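Local coordinates for DUF5618 domain-containing protein (Dyadobacter fermentans, PDB 3MFN), which is of unknown function but forms a compact, mostly helical domain of the DUF5618 family, with two copies in the assembly, at residues Y60-Y74 with V116-G130. Numbering follows the deposited sequence. Where two conformers were deposited one is given.
Sequences YQDSKYVKMAGHTAY and VYEQLHLVMAYDGVG
Tyr74 and Gly70, meeting His121 and Met124, mark a close antiparallel packing of helices 63-85 and 107-126 in this helical domain; the axes of the segments 63-74 and 116-126 approach to 6.7 Å and run at 160°. Gly70 illustrates how a missing side chain brings backbones together: any CB here would collide with Met124 CB and Leu120 O. Alongside it, Lys67 CA approaches Met124 O at 3.4 Å, a CA-H...O contact answered by one from Ala125 CA to Lys67 O. The partner helix carries a pi-type widening over 117-126. Within this helix-helix interface Tyr74 is a knob in a hole of Val116, Tyr117, Leu120 and His121. Its chi1 of -174° carries the ring, CG anti to the backbone N, across to the partner helix, where His121 CB stands over the centre of one face, 3.7 Å from the centroid, while Val116 CG1 sits in plane at the ring edge. An alanine in place of Tyr74 is likely to open a gap in that hole and deprive His121 CB of its CH-pi partner. A water joins His71 ND1 to His121 ND1. At the far end Tyr60 N donates to Gly130 O (2.9 Å, 161°), and a second water links Tyr60 O with Gly130 N. Val66 CG1 rests on Gly128 C at 3.7 Å. Helix 34-52 packs against this end through Leu49, on Tyr60 and Ala69.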
ATOM      1  N   TYR A  60      -1.572  -6.093  11.844  1.00 22.45           N
ATOM      2  CA  TYR A  60      -1.596  -5.282  13.068  1.00 21.54           C
ATOM      3  C   TYR A  60      -3.038  -4.966  13.340  1.00 22.06           C
ATOM      4  O   TYR A  60      -3.705  -4.495  12.460  1.00 23.86           O
ATOM      5  CB  TYR A  60      -0.751  -4.025  12.887  1.00 20.71           C
ATOM      6  CG  TYR A  60       0.720  -4.324  12.752  1.00 18.51           C
ATOM      7  CD1 TYR A  60       1.439  -4.868  13.781  1.00 20.22           C
ATOM      8  CD2 TYR A  60       1.380  -4.128  11.572  1.00 15.63           C
ATOM      9  CE1 TYR A  60       2.787  -5.172  13.634  1.00 18.04           C
ATOM     10  CE2 TYR A  60       2.677  -4.442  11.434  1.00 18.21           C
ATOM     11  CZ  TYR A  60       3.387  -4.956  12.450  1.00 19.52           C
ATOM     12  OH  TYR A  60       4.749  -5.234  12.285  1.00 21.83           O
ATOM     13  N   GLN A  61      -3.561  -5.327  14.513  1.00 22.01           N
ATOM     14  CA  GLN A  61      -5.019  -5.207  14.777  1.00 22.51           C
ATOM     15  C   GLN A  61      -5.417  -3.867  15.392  1.00 21.53           C
ATOM     16  O   GLN A  61      -6.591  -3.523  15.416  1.00 19.40           O
ATOM     17  CB  GLN A  61      -5.507  -6.313  15.754  1.00 22.24           C
ATOM     18  CG  GLN A  61      -5.253  -7.731  15.275  1.00 25.14           C
ATOM     19  CD  GLN A  61      -6.052  -8.055  13.996  1.00 26.41           C
ATOM     20  OE1 GLN A  61      -7.246  -7.793  13.919  1.00 24.32           O
ATOM     21  NE2 GLN A  61      -5.395  -8.662  13.025  1.00 27.39           N
ATOM     22  N   ASP A  62      -4.482  -3.160  16.005  1.00 20.18           N
ATOM     23  CA  ASP A  62      -4.873  -1.924  16.646  1.00 20.18           C
ATOM     24  C   ASP A  62      -4.547  -0.702  15.757  1.00 19.64           C
ATOM     25  O   ASP A  62      -3.397  -0.252  15.720  1.00 19.53           O
ATOM     26  CB  ASP A  62      -4.214  -1.817  18.008  1.00 21.26           C
ATOM     27  CG  ASP A  62      -4.778  -0.660  18.836  1.00 23.25           C
ATOM     28  OD1 ASP A  62      -5.354   0.272  18.254  1.00 26.15           O
ATOM     29  OD2 ASP A  62      -4.673  -0.696  20.058  1.00 24.46           O
ATOM     30  N   SER A  63      -5.562  -0.188  15.037  1.00 18.69           N
ATOM     31  CA  SER A  63      -5.399   0.893  14.068  1.00 18.59           C
ATOM     32  C   SER A  63      -4.809   2.156  14.636  1.00 17.05           C
ATOM     33  O   SER A  63      -4.078   2.891  13.963  1.00 18.05           O
ATOM     34  CB  SER A  63      -6.768   1.253  13.404  1.00 19.97           C
ATOM     35  OG  SER A  63      -7.196   0.193  12.631  1.00 23.84           O
ATOM     36  N   LYS A  64      -5.100   2.421  15.883  1.00 17.72           N
ATOM     37  CA  LYS A  64      -4.588   3.595  16.573  0.60 17.33           C
ATOM     38  C   LYS A  64      -3.061   3.632  16.485  1.00 17.50           C
ATOM     39  O   LYS A  64      -2.437   4.678  16.234  1.00 16.55           O
ATOM     40  CB  LYS A  64      -5.097   3.477  18.005  0.60 18.51           C
ATOM     41  CG  LYS A  64      -4.706   4.531  18.993  0.60 20.86           C
ATOM     42  CD  LYS A  64      -5.114   4.082  20.441  0.60 22.63           C
ATOM     43  CE  LYS A  64      -6.597   3.671  20.628  0.60 26.66           C
ATOM     44  NZ  LYS A  64      -6.865   2.194  20.829  0.60 26.21           N
ATOM     45  N   TYR A  65      -2.450   2.475  16.717  1.00 16.83           N
ATOM     46  CA  TYR A  65      -0.998   2.378  16.753  1.00 16.71           C
ATOM     47  C   TYR A  65      -0.415   2.194  15.399  1.00 15.74           C
ATOM     48  O   TYR A  65       0.703   2.651  15.132  1.00 17.87           O
ATOM     49  CB  TYR A  65      -0.577   1.278  17.721  1.00 16.64           C
ATOM     50  CG  TYR A  65      -0.822   1.688  19.163  1.00 15.98           C
ATOM     51  CD1 TYR A  65       0.032   2.572  19.777  1.00 18.74           C
ATOM     52  CD2 TYR A  65      -1.910   1.221  19.887  1.00 17.30           C
ATOM     53  CE1 TYR A  65      -0.168   2.975  21.069  1.00 17.17           C
ATOM     54  CE2 TYR A  65      -2.144   1.626  21.199  1.00 17.12           C
ATOM     55  CZ  TYR A  65      -1.247   2.490  21.769  1.00 17.64           C
ATOM     56  OH  TYR A  65      -1.360   2.924  23.027  1.00 22.34           O
ATOM     57  N   VAL A  66      -1.173   1.594  14.498  1.00 15.26           N
ATOM     58  CA  VAL A  66      -0.779   1.584  13.098  1.00 15.67           C
ATOM     59  C   VAL A  66      -0.697   3.002  12.532  1.00 14.79           C
ATOM     60  O   VAL A  66       0.279   3.394  11.873  1.00 14.97           O
ATOM     61  CB  VAL A  66      -1.711   0.766  12.214  1.00 15.91           C
ATOM     62  CG1 VAL A  66      -1.194   0.931  10.802  1.00 15.51           C
ATOM     63  CG2 VAL A  66      -1.687  -0.696  12.636  1.00 14.28           C
ATOM     64  N   LYS A  67      -1.685   3.802  12.846  1.00 14.47           N
ATOM     65  CA  LYS A  67      -1.666   5.225  12.483  1.00 16.33           C
ATOM     66  C   LYS A  67      -0.464   6.019  13.049  1.00 16.73           C
ATOM     67  O   LYS A  67       0.241   6.727  12.326  1.00 17.61           O
ATOM     68  CB  LYS A  67      -2.975   5.906  12.873  1.00 16.49           C
ATOM     69  CG  LYS A  67      -4.146   5.464  12.034  1.00 14.82           C
ATOM     70  CD  LYS A  67      -5.462   5.898  12.642  1.00 15.51           C
ATOM     71  CE  LYS A  67      -6.650   5.466  11.799  1.00 17.62           C
ATOM     72  NZ  LYS A  67      -7.962   5.686  12.484  1.00 13.63           N
HETATM   73  N   MSE A  68      -0.180   5.800  14.318  1.00 16.67           N
HETATM   74  CA  MSE A  68       0.891   6.456  15.050  1.00 15.83           C
HETATM   75  C   MSE A  68       2.232   6.070  14.525  1.00 16.21           C
HETATM   76  O   MSE A  68       3.100   6.947  14.281  1.00 17.44           O
HETATM   77  CB  MSE A  68       0.760   5.970  16.564  1.00 16.69           C
HETATM   78  CG  MSE A  68       1.519   6.784  17.464  1.00 17.90           C
HETATM   79 SE   MSE A  68       1.416   6.244  19.298  0.70 22.01          SE
HETATM   80  CE  MSE A  68      -0.462   6.203  19.626  1.00 10.84           C
ATOM     81  N   ALA A  69       2.389   4.763  14.267  1.00 16.17           N
ATOM     82  CA  ALA A  69       3.607   4.246  13.678  1.00 16.81           C
ATOM     83  C   ALA A  69       3.813   4.761  12.303  1.00 16.06           C
ATOM     84  O   ALA A  69       4.907   5.133  11.935  1.00 16.33           O
ATOM     85  CB  ALA A  69       3.667   2.712  13.672  1.00 14.38           C
ATOM     86  N   GLY A  70       2.777   4.740  11.489  1.00 16.74           N
ATOM     87  CA  GLY A  70       2.915   5.303  10.179  1.00 14.22           C
ATOM     88  C   GLY A  70       3.331   6.748  10.146  1.00 14.29           C
ATOM     89  O   GLY A  70       4.173   7.152   9.312  1.00 14.19           O
ATOM     90  N   HIS A  71       2.672   7.564  10.964  1.00 14.99           N
ATOM     91  CA  HIS A  71       2.952   8.976  10.998  1.00 15.04           C
ATOM     92  C   HIS A  71       4.406   9.232  11.447  1.00 15.71           C
ATOM     93  O   HIS A  71       5.174  10.011  10.788  1.00 16.81           O
ATOM     94  CB  HIS A  71       1.997   9.688  11.939  1.00 15.50           C
ATOM     95  CG  HIS A  71       2.256  11.137  12.021  1.00 17.18           C
ATOM     96  ND1 HIS A  71       2.045  11.973  10.947  1.00 18.93           N
ATOM     97  CD2 HIS A  71       2.847  11.885  12.987  1.00 16.37           C
ATOM     98  CE1 HIS A  71       2.446  13.188  11.269  1.00 21.89           C
ATOM     99  NE2 HIS A  71       2.884  13.168  12.525  1.00 20.69           N
ATOM    100  N   THR A  72       4.819   8.498  12.478  1.00 15.06           N
ATOM    101  CA  THR A  72       6.143   8.621  13.010  1.00 15.97           C
ATOM    102  C   THR A  72       7.221   8.218  11.967  1.00 16.88           C
ATOM    103  O   THR A  72       8.233   8.986  11.743  1.00 17.30           O
ATOM    104  CB  THR A  72       6.284   7.778  14.295  1.00 17.04           C
ATOM    105  OG1 THR A  72       5.320   8.215  15.221  1.00 17.58           O
ATOM    106  CG2 THR A  72       7.670   7.944  14.965  1.00 16.42           C
ATOM    107  N   ALA A  73       7.042   7.053  11.343  1.00 16.62           N
ATOM    108  CA  ALA A  73       7.974   6.628  10.276  1.00 15.99           C
ATOM    109  C   ALA A  73       8.045   7.630   9.127  1.00 16.15           C
ATOM    110  O   ALA A  73       9.126   8.012   8.712  1.00 17.40           O
ATOM    111  CB  ALA A  73       7.611   5.234   9.735  1.00 16.15           C
ATOM    112  N   TYR A  74       6.903   8.060   8.612  1.00 16.48           N
ATOM    113  CA  TYR A  74       6.832   9.051   7.589  1.00 15.66           C
ATOM    114  C   TYR A  74       7.467  10.390   8.000  1.00 17.88           C
ATOM    115  O   TYR A  74       8.228  10.963   7.199  1.00 15.82           O
ATOM    116  CB  TYR A  74       5.407   9.294   7.154  1.00 17.02           C
ATOM    117  CG  TYR A  74       5.282  10.241   5.962  1.00 15.13           C
ATOM    118  CD1 TYR A  74       5.786   9.878   4.727  1.00 17.67           C
ATOM    119  CD2 TYR A  74       4.646  11.482   6.079  1.00 17.32           C
ATOM    120  CE1 TYR A  74       5.666  10.712   3.649  1.00 15.55           C
ATOM    121  CE2 TYR A  74       4.485  12.308   4.991  1.00 21.97           C
ATOM    122  CZ  TYR A  74       5.020  11.917   3.789  1.00 19.35           C
ATOM    123  OH  TYR A  74       4.932  12.730   2.735  1.00 25.05           O
ATOM    124  N   VAL A 116       6.704   5.278  -0.274  1.00 19.12           N
ATOM    125  CA  VAL A 116       6.672   5.663   1.141  1.00 19.40           C
ATOM    126  C   VAL A 116       5.449   6.484   1.544  1.00 19.88           C
ATOM    127  O   VAL A 116       4.775   6.181   2.556  1.00 21.30           O
ATOM    128  CB  VAL A 116       7.925   6.413   1.489  1.00 20.46           C
ATOM    129  CG1 VAL A 116       7.818   7.053   2.874  1.00 21.91           C
ATOM    130  CG2 VAL A 116       9.124   5.501   1.399  1.00 20.09           C
ATOM    131  N   TYR A 117       5.148   7.517   0.754  1.00 19.08           N
ATOM    132  CA  TYR A 117       3.979   8.343   0.949  1.00 19.26           C
ATOM    133  C   TYR A 117       2.701   7.531   0.919  1.00 18.82           C
ATOM    134  O   TYR A 117       1.889   7.604   1.860  1.00 18.74           O
ATOM    135  CB  TYR A 117       3.966   9.462  -0.061  1.00 18.68           C
ATOM    136  CG  TYR A 117       2.670  10.242  -0.153  1.00 21.19           C
ATOM    137  CD1 TYR A 117       2.378  11.282   0.720  1.00 25.01           C
ATOM    138  CD2 TYR A 117       1.781   9.987  -1.156  1.00 22.35           C
ATOM    139  CE1 TYR A 117       1.182  11.992   0.588  1.00 28.18           C
ATOM    140  CE2 TYR A 117       0.613  10.664  -1.273  1.00 28.83           C
ATOM    141  CZ  TYR A 117       0.325  11.654  -0.429  1.00 29.10           C
ATOM    142  OH  TYR A 117      -0.857  12.264  -0.628  1.00 34.86           O
ATOM    143  N   GLU A 118       2.578   6.650  -0.075  1.00 18.20           N
ATOM    144  CA  GLU A 118       1.405   5.797  -0.184  1.00 17.83           C
ATOM    145  C   GLU A 118       1.276   4.878   1.026  1.00 17.67           C
ATOM    146  O   GLU A 118       0.210   4.818   1.626  1.00 16.09           O
ATOM    147  CB  GLU A 118       1.416   4.945  -1.454  1.00 18.19           C
ATOM    148  CG  GLU A 118       1.297   5.782  -2.739  1.00 16.45           C
ATOM    149  CD  GLU A 118      -0.035   6.378  -2.942  1.00 18.87           C
ATOM    150  OE1 GLU A 118      -1.057   5.804  -2.534  1.00 20.49           O
ATOM    151  OE2 GLU A 118      -0.087   7.420  -3.598  1.00 21.33           O
ATOM    152  N   GLN A 119       2.351   4.183   1.350  1.00 16.45           N
ATOM    153  CA  GLN A 119       2.287   3.139   2.338  1.00 17.64           C
ATOM    154  C   GLN A 119       2.295   3.627   3.760  1.00 17.84           C
ATOM    155  O   GLN A 119       1.600   3.051   4.618  1.00 17.67           O
ATOM    156  CB  GLN A 119       3.423   2.124   2.136  1.00 17.65           C
ATOM    157  CG  GLN A 119       3.378   1.278   0.800  1.00 17.45           C
ATOM    158  CD  GLN A 119       2.039   0.720   0.493  1.00 16.22           C
ATOM    159  OE1 GLN A 119       1.331   0.299   1.394  1.00 17.31           O
ATOM    160  NE2 GLN A 119       1.628   0.772  -0.796  1.00 16.80           N
ATOM    161  N   LEU A 120       3.143   4.617   4.049  1.00 17.37           N
ATOM    162  CA  LEU A 120       3.287   5.063   5.434  1.00 18.09           C
ATOM    163  C   LEU A 120       2.356   6.199   5.769  1.00 18.18           C
ATOM    164  O   LEU A 120       1.746   6.221   6.851  1.00 15.98           O
ATOM    165  CB  LEU A 120       4.718   5.430   5.761  1.00 18.17           C
ATOM    166  CG  LEU A 120       5.839   4.427   6.058  1.00 23.18           C
ATOM    167  CD1 LEU A 120       5.745   3.044   5.425  1.00 23.78           C
ATOM    168  CD2 LEU A 120       7.219   5.062   5.838  1.00 22.91           C
ATOM    169  N   HIS A 121       2.230   7.168   4.870  1.00 19.58           N
ATOM    170  CA  HIS A 121       1.379   8.305   5.122  1.00 19.87           C
ATOM    171  C   HIS A 121      -0.113   8.001   4.867  1.00 20.00           C
ATOM    172  O   HIS A 121      -0.969   8.340   5.683  1.00 21.30           O
ATOM    173  CB  HIS A 121       1.818   9.532   4.313  1.00 20.61           C
ATOM    174  CG  HIS A 121       0.914  10.708   4.499  1.00 24.36           C
ATOM    175  ND1 HIS A 121       0.834  11.401   5.706  1.00 26.52           N
ATOM    176  CD2 HIS A 121      -0.010  11.280   3.667  1.00 29.75           C
ATOM    177  CE1 HIS A 121      -0.079  12.366   5.587  1.00 32.09           C
ATOM    178  NE2 HIS A 121      -0.631  12.293   4.375  1.00 30.68           N
ATOM    179  N   LEU A 122      -0.462   7.390   3.728  1.00 19.55           N
ATOM    180  CA  LEU A 122      -1.892   7.164   3.425  1.00 18.04           C
ATOM    181  C   LEU A 122      -2.433   5.887   4.043  1.00 17.54           C
ATOM    182  O   LEU A 122      -3.391   5.944   4.857  1.00 16.25           O
ATOM    183  CB  LEU A 122      -2.169   7.194   1.936  1.00 17.98           C
ATOM    184  CG  LEU A 122      -1.858   8.553   1.236  1.00 21.55           C
ATOM    185  CD1 LEU A 122      -1.959   8.483  -0.374  1.00 20.39           C
ATOM    186  CD2 LEU A 122      -2.715   9.787   1.826  1.00 21.34           C
ATOM    187  N   VAL A 123      -1.848   4.745   3.688  1.00 16.22           N
ATOM    188  CA  VAL A 123      -2.393   3.473   4.151  1.00 15.58           C
ATOM    189  C   VAL A 123      -2.305   3.274   5.696  1.00 16.59           C
ATOM    190  O   VAL A 123      -3.293   2.854   6.355  1.00 14.56           O
ATOM    191  CB  VAL A 123      -1.717   2.277   3.393  1.00 16.09           C
ATOM    192  CG1 VAL A 123      -2.175   0.939   3.983  1.00 16.23           C
ATOM    193  CG2 VAL A 123      -2.020   2.377   1.813  1.00 11.17           C
HETATM  194  N   MSE A 124      -1.130   3.517   6.241  1.00 16.19           N
HETATM  195  CA  MSE A 124      -0.916   3.364   7.710  1.00 16.82           C
HETATM  196  C   MSE A 124      -1.370   4.633   8.407  1.00 17.17           C
HETATM  197  O   MSE A 124      -2.315   4.613   9.165  1.00 18.19           O
HETATM  198  CB  MSE A 124       0.572   3.143   8.012  1.00 15.54           C
HETATM  199  CG  MSE A 124       1.063   1.819   7.551  1.00 19.30           C
HETATM  200 SE   MSE A 124       2.940   1.657   7.912  0.70 20.72          SE
HETATM  201  CE  MSE A 124       2.765   1.272   9.787  1.00 16.22           C
ATOM    202  N   ALA A 125      -0.720   5.772   8.160  1.00 18.00           N
ATOM    203  CA  ALA A 125      -0.990   6.952   9.075  1.00 18.49           C
ATOM    204  C   ALA A 125      -2.433   7.425   9.078  1.00 17.91           C
ATOM    205  O   ALA A 125      -2.962   7.827  10.107  1.00 19.13           O
ATOM    206  CB  ALA A 125      -0.017   8.170   8.793  1.00 15.67           C
ATOM    207  N   TYR A 126      -3.021   7.471   7.900  1.00 18.79           N
ATOM    208  CA  TYR A 126      -4.369   7.946   7.724  1.00 18.67           C
ATOM    209  C   TYR A 126      -5.417   6.889   7.863  1.00 19.32           C
ATOM    210  O   TYR A 126      -6.392   7.107   8.579  1.00 17.68           O
ATOM    211  CB  TYR A 126      -4.519   8.602   6.348  1.00 19.49           C
ATOM    212  CG  TYR A 126      -5.544   9.660   6.298  1.00 22.98           C
ATOM    213  CD1 TYR A 126      -5.325  10.890   6.936  1.00 28.09           C
ATOM    214  CD2 TYR A 126      -6.749   9.471   5.617  1.00 27.23           C
ATOM    215  CE1 TYR A 126      -6.274  11.932   6.869  1.00 27.48           C
ATOM    216  CE2 TYR A 126      -7.701  10.496   5.534  1.00 29.05           C
ATOM    217  CZ  TYR A 126      -7.459  11.736   6.180  1.00 30.54           C
ATOM    218  OH  TYR A 126      -8.363  12.796   6.116  1.00 31.77           O
ATOM    219  N   ASP A 127      -5.253   5.748   7.173  1.00 20.21           N
ATOM    220  CA  ASP A 127      -6.304   4.689   7.208  1.00 20.64           C
ATOM    221  C   ASP A 127      -6.104   3.635   8.262  1.00 20.74           C
ATOM    222  O   ASP A 127      -7.005   2.862   8.538  1.00 18.95           O
ATOM    223  CB  ASP A 127      -6.374   3.962   5.879  1.00 22.42           C
ATOM    224  CG  ASP A 127      -6.968   4.834   4.758  1.00 26.36           C
ATOM    225  OD1 ASP A 127      -7.299   6.013   5.042  1.00 26.86           O
ATOM    226  OD2 ASP A 127      -7.121   4.300   3.624  1.00 29.95           O
ATOM    227  N   GLY A 128      -4.914   3.563   8.816  1.00 19.45           N
ATOM    228  CA  GLY A 128      -4.686   2.622   9.916  1.00 18.82           C
ATOM    229  C   GLY A 128      -4.643   1.187   9.523  1.00 18.31           C
ATOM    230  O   GLY A 128      -4.943   0.333  10.317  1.00 15.69           O
ATOM    231  N   VAL A 129      -4.198   0.904   8.300  1.00 17.49           N
ATOM    232  CA  VAL A 129      -4.189  -0.478   7.835  1.00 16.70           C
ATOM    233  C   VAL A 129      -2.766  -0.999   7.884  1.00 17.62           C
ATOM    234  O   VAL A 129      -1.815  -0.413   7.259  1.00 17.67           O
ATOM    235  CB  VAL A 129      -4.791  -0.588   6.401  1.00 16.56           C
ATOM    236  CG1 VAL A 129      -4.643  -1.999   5.897  1.00 17.94           C
ATOM    237  CG2 VAL A 129      -6.322  -0.173   6.384  1.00 14.79           C
ATOM    238  N   GLY A 130      -2.568  -2.099   8.608  1.00 15.94           N
ATOM    239  CA  GLY A 130      -1.207  -2.597   8.794  1.00 17.18           C
ATOM    240  C   GLY A 130      -1.022  -4.036   8.389  1.00 18.58           C
ATOM    241  O   GLY A 130      -1.135  -4.936   9.218  1.00 19.80           O
TER
HETATM  242  O   HOH W   1      -4.319  -3.805   9.791  1.00 23.55           O
HETATM  243  O   HOH W   2      -9.241   5.550   9.551  1.00 39.09           O
HETATM  244  O   HOH W   3       1.739  11.151   8.218  1.00 19.05           O